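Local atomic coordinates of thiamine pyrophosphokinase (Saccharomyces cerevisiae, PDB entry 1IG0), a protein that catalyses the transfer of a pyrophosphate group from ATP to thiamine, giving thiamine diphosphate and AMP, and works as a homodimer. Residues E29-N34 with S185-G190; C219-T224 with V308-D313. All blocks are in the same frame, centred on the assembly; numbering follows the deposited sequence.

Interaction 1 (E29-N34 with S185-G190); sequences ELIHPN and SLLALG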
ATOM      1  N   GLU B  29       0.222   2.501 -23.164  1.00 31.95           N
ATOM      2  CA  GLU B  29       1.645   2.794 -23.274  1.00 32.88           C
ATOM      3  C   GLU B  29       2.405   2.503 -21.984  1.00 31.68           C
ATOM      4  O   GLU B  29       3.632   2.397 -21.991  1.00 30.97           O
ATOM      5  CB  GLU B  29       1.839   4.251 -23.693  1.00 35.38           C
ATOM      6  CG  GLU B  29       0.960   4.649 -24.871  1.00 39.78           C
ATOM      7  CD  GLU B  29       1.254   6.040 -25.391  1.00 41.81           C
ATOM      8  OE1 GLU B  29       1.317   6.984 -24.574  1.00 43.38           O
ATOM      9  OE2 GLU B  29       1.411   6.188 -26.621  1.00 43.15           O
ATOM     10  N   LEU B  30       1.677   2.375 -20.879  1.00 29.78           N
ATOM     11  CA  LEU B  30       2.299   2.077 -19.592  1.00 28.85           C
ATOM     12  C   LEU B  30       2.802   0.639 -19.608  1.00 27.78           C
ATOM     13  O   LEU B  30       3.756   0.295 -18.911  1.00 27.31           O
ATOM     14  CB  LEU B  30       1.287   2.245 -18.452  1.00 28.88           C
ATOM     15  CG  LEU B  30       0.758   3.651 -18.151  1.00 29.07           C
ATOM     16  CD1 LEU B  30      -0.386   3.559 -17.154  1.00 29.57           C
ATOM     17  CD2 LEU B  30       1.876   4.524 -17.604  1.00 29.12           C
ATOM     18  N   ILE B  31       2.150  -0.192 -20.415  1.00 26.53           N
ATOM     19  CA  ILE B  31       2.498  -1.603 -20.531  1.00 26.55           C
ATOM     20  C   ILE B  31       3.225  -1.913 -21.835  1.00 26.89           C
ATOM     21  O   ILE B  31       4.145  -2.730 -21.862  1.00 26.00           O
ATOM     22  CB  ILE B  31       1.233  -2.482 -20.461  1.00 26.30           C
ATOM     23  CG1 ILE B  31       0.490  -2.216 -19.150  1.00 25.81           C
ATOM     24  CG2 ILE B  31       1.609  -3.955 -20.570  1.00 26.95           C
ATOM     25  CD1 ILE B  31      -0.875  -2.874 -19.073  1.00 26.04           C
ATOM     26  N   HIS B  32       2.802  -1.264 -22.914  1.00 26.67           N
ATOM     27  CA  HIS B  32       3.406  -1.475 -24.225  1.00 28.12           C
ATOM     28  C   HIS B  32       4.277  -0.276 -24.601  1.00 28.26           C
ATOM     29  O   HIS B  32       3.785   0.728 -25.116  1.00 28.67           O
ATOM     30  CB  HIS B  32       2.299  -1.699 -25.266  1.00 28.36           C
ATOM     31  CG  HIS B  32       2.797  -2.072 -26.628  1.00 29.57           C
ATOM     32  ND1 HIS B  32       2.020  -2.762 -27.536  1.00 29.82           N
ATOM     33  CD2 HIS B  32       3.977  -1.836 -27.250  1.00 30.07           C
ATOM     34  CE1 HIS B  32       2.700  -2.937 -28.655  1.00 29.99           C
ATOM     35  NE2 HIS B  32       3.891  -2.384 -28.507  1.00 30.15           N
ATOM     36  N   PRO B  33       5.592  -0.372 -24.342  1.00 28.94           N
ATOM     37  CA  PRO B  33       6.566   0.683 -24.637  1.00 30.13           C
ATOM     38  C   PRO B  33       6.510   1.151 -26.090  1.00 31.82           C
ATOM     39  O   PRO B  33       6.173   0.380 -26.988  1.00 31.34           O
ATOM     40  CB  PRO B  33       7.901   0.018 -24.309  1.00 29.81           C
ATOM     41  CG  PRO B  33       7.539  -0.950 -23.228  1.00 29.66           C
ATOM     42  CD  PRO B  33       6.262  -1.547 -23.757  1.00 28.83           C
ATOM     43  N   ASN B  34       6.843   2.418 -26.318  1.00 33.84           N
ATOM     44  CA  ASN B  34       6.838   2.967 -27.666  1.00 36.50           C
ATOM     45  C   ASN B  34       8.103   2.514 -28.388  1.00 37.55           C
ATOM     46  O   ASN B  34       9.140   2.295 -27.762  1.00 36.72           O
ATOM     47  CB  ASN B  34       6.765   4.495 -27.618  1.00 38.87           C
ATOM     48  CG  ASN B  34       5.504   4.995 -26.933  1.00 41.16           C
ATOM     49  OD1 ASN B  34       4.397   4.562 -27.253  1.00 42.14           O
ATOM     50  ND2 ASN B  34       5.667   5.920 -25.993  1.00 42.42           N
ATOM     51  N   SER B 185      10.957   3.133 -20.543  1.00 19.36           N
ATOM     52  CA  SER B 185       9.650   2.680 -20.086  1.00 19.58           C
ATOM     53  C   SER B 185       9.903   1.533 -19.115  1.00 19.80           C
ATOM     54  O   SER B 185      10.360   0.460 -19.512  1.00 19.03           O
ATOM     55  CB  SER B 185       8.803   2.200 -21.266  1.00 20.25           C
ATOM     56  OG  SER B 185       7.505   1.837 -20.833  1.00 21.73           O
ATOM     57  N   LEU B 186       9.602   1.769 -17.842  1.00 18.87           N
ATOM     58  CA  LEU B 186       9.833   0.778 -16.798  1.00 18.54           C
ATOM     59  C   LEU B 186       8.551   0.219 -16.182  1.00 18.41           C
ATOM     60  O   LEU B 186       7.760   0.954 -15.592  1.00 18.93           O
ATOM     61  CB  LEU B 186      10.702   1.405 -15.705  1.00 18.63           C
ATOM     62  CG  LEU B 186      11.082   0.592 -14.468  1.00 17.76           C
ATOM     63  CD1 LEU B 186      11.935  -0.603 -14.867  1.00 18.52           C
ATOM     64  CD2 LEU B 186      11.835   1.493 -13.495  1.00 18.27           C
ATOM     65  N   LEU B 187       8.354  -1.089 -16.327  1.00 18.32           N
ATOM     66  CA  LEU B 187       7.185  -1.761 -15.771  1.00 18.46           C
ATOM     67  C   LEU B 187       7.685  -2.654 -14.641  1.00 18.79           C
ATOM     68  O   LEU B 187       8.549  -3.503 -14.853  1.00 19.15           O
ATOM     69  CB  LEU B 187       6.492  -2.604 -16.845  1.00 18.45           C
ATOM     70  CG  LEU B 187       5.139  -3.215 -16.472  1.00 18.29           C
ATOM     71  CD1 LEU B 187       4.135  -2.106 -16.175  1.00 17.32           C
ATOM     72  CD2 LEU B 187       4.641  -4.089 -17.613  1.00 18.21           C
ATOM     73  N   ALA B 188       7.145  -2.463 -13.441  1.00 18.47           N
ATOM     74  CA  ALA B 188       7.583  -3.244 -12.289  1.00 19.01           C
ATOM     75  C   ALA B 188       6.553  -4.225 -11.742  1.00 20.35           C
ATOM     76  O   ALA B 188       5.366  -3.915 -11.638  1.00 19.92           O
ATOM     77  CB  ALA B 188       8.042  -2.305 -11.177  1.00 19.43           C
ATOM     78  N   LEU B 189       7.035  -5.411 -11.383  1.00 20.21           N
ATOM     79  CA  LEU B 189       6.200  -6.464 -10.822  1.00 20.66           C
ATOM     80  C   LEU B 189       6.658  -6.769  -9.397  1.00 21.37           C
ATOM     81  O   LEU B 189       7.857  -6.784  -9.115  1.00 21.02           O
ATOM     82  CB  LEU B 189       6.311  -7.741 -11.664  1.00 21.18           C
ATOM     83  CG  LEU B 189       5.805  -7.734 -13.110  1.00 22.39           C
ATOM     84  CD1 LEU B 189       6.194  -9.040 -13.797  1.00 21.85           C
ATOM     85  CD2 LEU B 189       4.293  -7.553 -13.127  1.00 23.35           C
ATOM     86  N   GLY B 190       5.703  -6.998  -8.502  1.00 20.89           N
ATOM     87  CA  GLY B 190       6.027  -7.333  -7.125  1.00 21.02           C
ATOM     88  C   GLY B 190       6.467  -6.236  -6.169  1.00 21.78           C
ATOM     89  O   GLY B 190       7.021  -6.536  -5.111  1.00 22.62           O
TER
HETATM   90  O   HOH W   1       6.401  -0.327 -19.763  1.00 21.11           O
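P33 lays the CB-CG side of its ring against the side chain of S185, with P33 CG 3.7 Å from S185 OG and P33 CB 3.9 Å from S185 CB. This is where the loop 29-34 comes closest in backbone terms, the CA atoms of P33 and S185 being 5.8 Å apart. No direct hydrogen bond joins the segments; a water does so instead. It donates to L30 O at 2.8 Å and is also hydrogen-bonded to S185 OG at 2.7 Å. The hydroxyl meets the water because OG is anti to the backbone N (chi1 -176°). S185 and L187 sit on strand 184-189 of the parallel part of the large mixed sheet, in the catalytic domain, and both point their CB atoms at the loop, whereas L186 between them points to the opposite face, where it meets L218. L187 also carries its CG anti to N (chi1 -172°), and its two methyls divide the work: L187 CD1 comes within 3.7 Å of L30 O, and L187 CD2 stands 4.2 Å from I31 CG2. Although the CB of I31 points away from the strand, its CG2 branch still reaches L187, and the side chain also packs on I58. Helix 52-61 closes over the same face, I58 touching L187 as well.

Interaction 2 (C219-T224 with V308-D313); sequences CYMTPT and VEIFVD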
ATOM      1  N   CYS B 219       5.896   2.432 -13.838  1.00 18.56           N
ATOM      2  CA  CYS B 219       4.516   2.029 -13.610  1.00 18.51           C
ATOM      3  C   CYS B 219       4.501   0.655 -12.961  1.00 18.09           C
ATOM      4  O   CYS B 219       5.221  -0.247 -13.386  1.00 17.66           O
ATOM      5  CB  CYS B 219       3.734   1.970 -14.925  1.00 18.68           C
ATOM      6  SG  CYS B 219       1.988   1.501 -14.727  1.00 20.44           S
ATOM      7  N   TYR B 220       3.686   0.501 -11.925  1.00 18.32           N
ATOM      8  CA  TYR B 220       3.582  -0.777 -11.242  1.00 19.22           C
ATOM      9  C   TYR B 220       2.368  -1.526 -11.741  1.00 20.42           C
ATOM     10  O   TYR B 220       1.310  -0.935 -11.960  1.00 20.74           O
ATOM     11  CB  TYR B 220       3.445  -0.594  -9.727  1.00 19.55           C
ATOM     12  CG  TYR B 220       4.658  -0.001  -9.061  1.00 18.74           C
ATOM     13  CD1 TYR B 220       4.764   1.373  -8.852  1.00 18.50           C
ATOM     14  CD2 TYR B 220       5.720  -0.812  -8.667  1.00 18.70           C
ATOM     15  CE1 TYR B 220       5.904   1.925  -8.270  1.00 18.05           C
ATOM     16  CE2 TYR B 220       6.860  -0.272  -8.085  1.00 18.45           C
ATOM     17  CZ  TYR B 220       6.947   1.096  -7.889  1.00 17.85           C
ATOM     18  OH  TYR B 220       8.075   1.633  -7.316  1.00 18.18           O
ATOM     19  N   MET B 221       2.533  -2.826 -11.939  1.00 20.27           N
ATOM     20  CA  MET B 221       1.433  -3.673 -12.361  1.00 20.07           C
ATOM     21  C   MET B 221       1.260  -4.692 -11.251  1.00 19.94           C
ATOM     22  O   MET B 221       2.179  -5.452 -10.945  1.00 20.42           O
ATOM     23  CB  MET B 221       1.742  -4.390 -13.670  1.00 20.34           C
ATOM     24  CG  MET B 221       0.637  -5.355 -14.074  1.00 21.91           C
ATOM     25  SD  MET B 221       0.941  -6.197 -15.633  1.00 25.24           S
ATOM     26  CE  MET B 221       0.338  -5.004 -16.787  1.00 24.25           C
ATOM     27  N   THR B 222       0.085  -4.690 -10.637  1.00 19.55           N
ATOM     28  CA  THR B 222      -0.201  -5.610  -9.551  1.00 19.39           C
ATOM     29  C   THR B 222      -1.371  -6.474  -9.993  1.00 19.12           C
ATOM     30  O   THR B 222      -1.882  -6.313 -11.101  1.00 18.93           O
ATOM     31  CB  THR B 222      -0.580  -4.843  -8.265  1.00 19.33           C
ATOM     32  OG1 THR B 222      -1.942  -4.406  -8.345  1.00 19.01           O
ATOM     33  CG2 THR B 222       0.315  -3.624  -8.097  1.00 19.78           C
ATOM     34  N   PRO B 223      -1.810  -7.411  -9.140  1.00 19.34           N
ATOM     35  CA  PRO B 223      -2.936  -8.263  -9.532  1.00 20.48           C
ATOM     36  C   PRO B 223      -4.229  -7.485  -9.745  1.00 20.50           C
ATOM     37  O   PRO B 223      -5.175  -8.000 -10.346  1.00 20.35           O
ATOM     38  CB  PRO B 223      -3.054  -9.239  -8.362  1.00 20.20           C
ATOM     39  CG  PRO B 223      -1.655  -9.314  -7.834  1.00 21.69           C
ATOM     40  CD  PRO B 223      -1.218  -7.877  -7.873  1.00 20.23           C
ATOM     41  N   THR B 224      -4.265  -6.243  -9.268  1.00 19.60           N
ATOM     42  CA  THR B 224      -5.470  -5.425  -9.381  1.00 19.01           C
ATOM     43  C   THR B 224      -5.290  -4.004  -9.910  1.00 19.52           C
ATOM     44  O   THR B 224      -6.272  -3.362 -10.292  1.00 19.81           O
ATOM     45  CB  THR B 224      -6.166  -5.303  -8.015  1.00 19.90           C
ATOM     46  OG1 THR B 224      -5.263  -4.705  -7.076  1.00 19.84           O
ATOM     47  CG2 THR B 224      -6.582  -6.672  -7.504  1.00 20.64           C
ATOM     48  N   VAL B 308      -5.100   2.735 -11.366  1.00 17.41           N
ATOM     49  CA  VAL B 308      -6.172   2.398 -12.284  1.00 18.47           C
ATOM     50  C   VAL B 308      -6.418   0.908 -12.176  1.00 18.73           C
ATOM     51  O   VAL B 308      -5.552   0.098 -12.508  1.00 18.45           O
ATOM     52  CB  VAL B 308      -5.804   2.752 -13.741  1.00 18.45           C
ATOM     53  CG1 VAL B 308      -6.914   2.303 -14.682  1.00 19.03           C
ATOM     54  CG2 VAL B 308      -5.579   4.254 -13.866  1.00 18.65           C
ATOM     55  N   GLU B 309      -7.599   0.549 -11.689  1.00 19.08           N
ATOM     56  CA  GLU B 309      -7.948  -0.849 -11.535  1.00 19.76           C
ATOM     57  C   GLU B 309      -7.965  -1.521 -12.896  1.00 20.58           C
ATOM     58  O   GLU B 309      -8.527  -0.991 -13.855  1.00 20.15           O
ATOM     59  CB  GLU B 309      -9.314  -0.985 -10.864  1.00 19.48           C
ATOM     60  CG  GLU B 309      -9.858  -2.402 -10.848  1.00 21.25           C
ATOM     61  CD  GLU B 309     -11.139  -2.519 -10.053  1.00 22.71           C
ATOM     62  OE1 GLU B 309     -11.999  -1.622 -10.181  1.00 21.93           O
ATOM     63  OE2 GLU B 309     -11.287  -3.511  -9.309  1.00 22.71           O
ATOM     64  N   ILE B 310      -7.330  -2.683 -12.977  1.00 20.63           N
ATOM     65  CA  ILE B 310      -7.278  -3.433 -14.219  1.00 21.64           C
ATOM     66  C   ILE B 310      -7.816  -4.839 -14.026  1.00 22.04           C
ATOM     67  O   ILE B 310      -7.792  -5.386 -12.922  1.00 21.22           O
ATOM     68  CB  ILE B 310      -5.837  -3.549 -14.759  1.00 21.27           C
ATOM     69  CG1 ILE B 310      -4.927  -4.145 -13.682  1.00 22.82           C
ATOM     70  CG2 ILE B 310      -5.338  -2.189 -15.208  1.00 22.30           C
ATOM     71  CD1 ILE B 310      -3.510  -4.416 -14.145  1.00 23.18           C
ATOM     72  N   PHE B 311      -8.314  -5.409 -15.113  1.00 23.07           N
ATOM     73  CA  PHE B 311      -8.832  -6.765 -15.113  1.00 24.96           C
ATOM     74  C   PHE B 311      -7.764  -7.534 -15.879  1.00 25.68           C
ATOM     75  O   PHE B 311      -7.859  -7.742 -17.088  1.00 25.61           O
ATOM     76  CB  PHE B 311     -10.185  -6.793 -15.825  1.00 24.74           C
ATOM     77  CG  PHE B 311     -11.213  -5.892 -15.189  1.00 26.40           C
ATOM     78  CD1 PHE B 311     -12.093  -5.158 -15.973  1.00 26.50           C
ATOM     79  CD2 PHE B 311     -11.286  -5.765 -13.805  1.00 27.06           C
ATOM     80  CE1 PHE B 311     -13.030  -4.306 -15.387  1.00 28.30           C
ATOM     81  CE2 PHE B 311     -12.219  -4.917 -13.208  1.00 27.70           C
ATOM     82  CZ  PHE B 311     -13.091  -4.187 -14.002  1.00 27.50           C
ATOM     83  N   VAL B 312      -6.728  -7.920 -15.141  1.00 27.10           N
ATOM     84  CA  VAL B 312      -5.565  -8.623 -15.668  1.00 29.31           C
ATOM     85  C   VAL B 312      -5.791  -9.697 -16.728  1.00 29.94           C
ATOM     86  O   VAL B 312      -5.060  -9.749 -17.717  1.00 30.01           O
ATOM     87  CB  VAL B 312      -4.744  -9.236 -14.513  1.00 30.64           C
ATOM     88  CG1 VAL B 312      -3.524  -9.943 -15.062  1.00 31.49           C
ATOM     89  CG2 VAL B 312      -4.323  -8.141 -13.543  1.00 31.18           C
ATOM     90  N   ASP B 313      -6.791 -10.550 -16.536  1.00 31.21           N
ATOM     91  CA  ASP B 313      -7.051 -11.623 -17.494  1.00 32.95           C
ATOM     92  C   ASP B 313      -7.612 -11.145 -18.834  1.00 33.36           C
ATOM     93  O   ASP B 313      -7.783 -11.941 -19.758  1.00 34.03           O
ATOM     94  CB  ASP B 313      -8.002 -12.652 -16.879  1.00 34.77           C
ATOM     95  CG  ASP B 313      -7.469 -13.238 -15.586  1.00 36.28           C
ATOM     96  OD1 ASP B 313      -6.328 -13.749 -15.583  1.00 38.10           O
ATOM     97  OD2 ASP B 313      -8.193 -13.193 -14.569  1.00 38.34           O
TER
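T224 and I310 bring the two backbones together, with CA atoms 5.5 Å apart, and the separation grows to 6.7 Å between the CA atoms of P223 and V312. One hydrogen bond crosses the gap: I310 N donates to T224 O at 3.0 Å with an N-H...O angle of 163°, the donor standing 45° out of the carbonyl plane. T224 O also receives a CA-H...O contact from E309 CA at 3.3 Å. Among the side chains, I310 has CG1 between its backbone N and carbonyl carbon (chi1 55°), which lays CG1 over the T224 carbonyl and sends I310 CD1 on to M221 CG, 4.3 Å away. V312 faces the turn and sets CG2 3.3 Å from P223 O, a close methyl-carbonyl approach. The carboxylate of E309 is engaged elsewhere, OE1 accepting from N250 N. Within 219-224, T222 OG1 accepts from T224 N at 3.1 Å, forming an ST turn, and also bonds D225 N. The ST turn lies in the tight link between strands 216-221 and 225-230, where the large sheet changes from parallel to antiparallel order, and strand 304-310, the neighbour of 225-230 on the side away from 216-221, meets the end of this turn through the bond from I310 N.

The two contacts follow one another along the chain, with centres 12 Å apart, and both involve the large mixed sheet, in which strands 184-189 and 216-221 are parallel neighbours. Probable backbone hydrogen bonds stitch the contacts together there, A188 N to C219 O at 2.9 Å and L186 O to C219 N at 3.0 Å. I31 and M221 also pack against each other, beside I58 of helix 52-61. Interaction 1 lays the loop after strand 23-26 against the parallel part of the sheet, while interaction 2 joins the turn after strand 216-221 to the end of strand 304-310, near the C-terminus, across the change to antiparallel order.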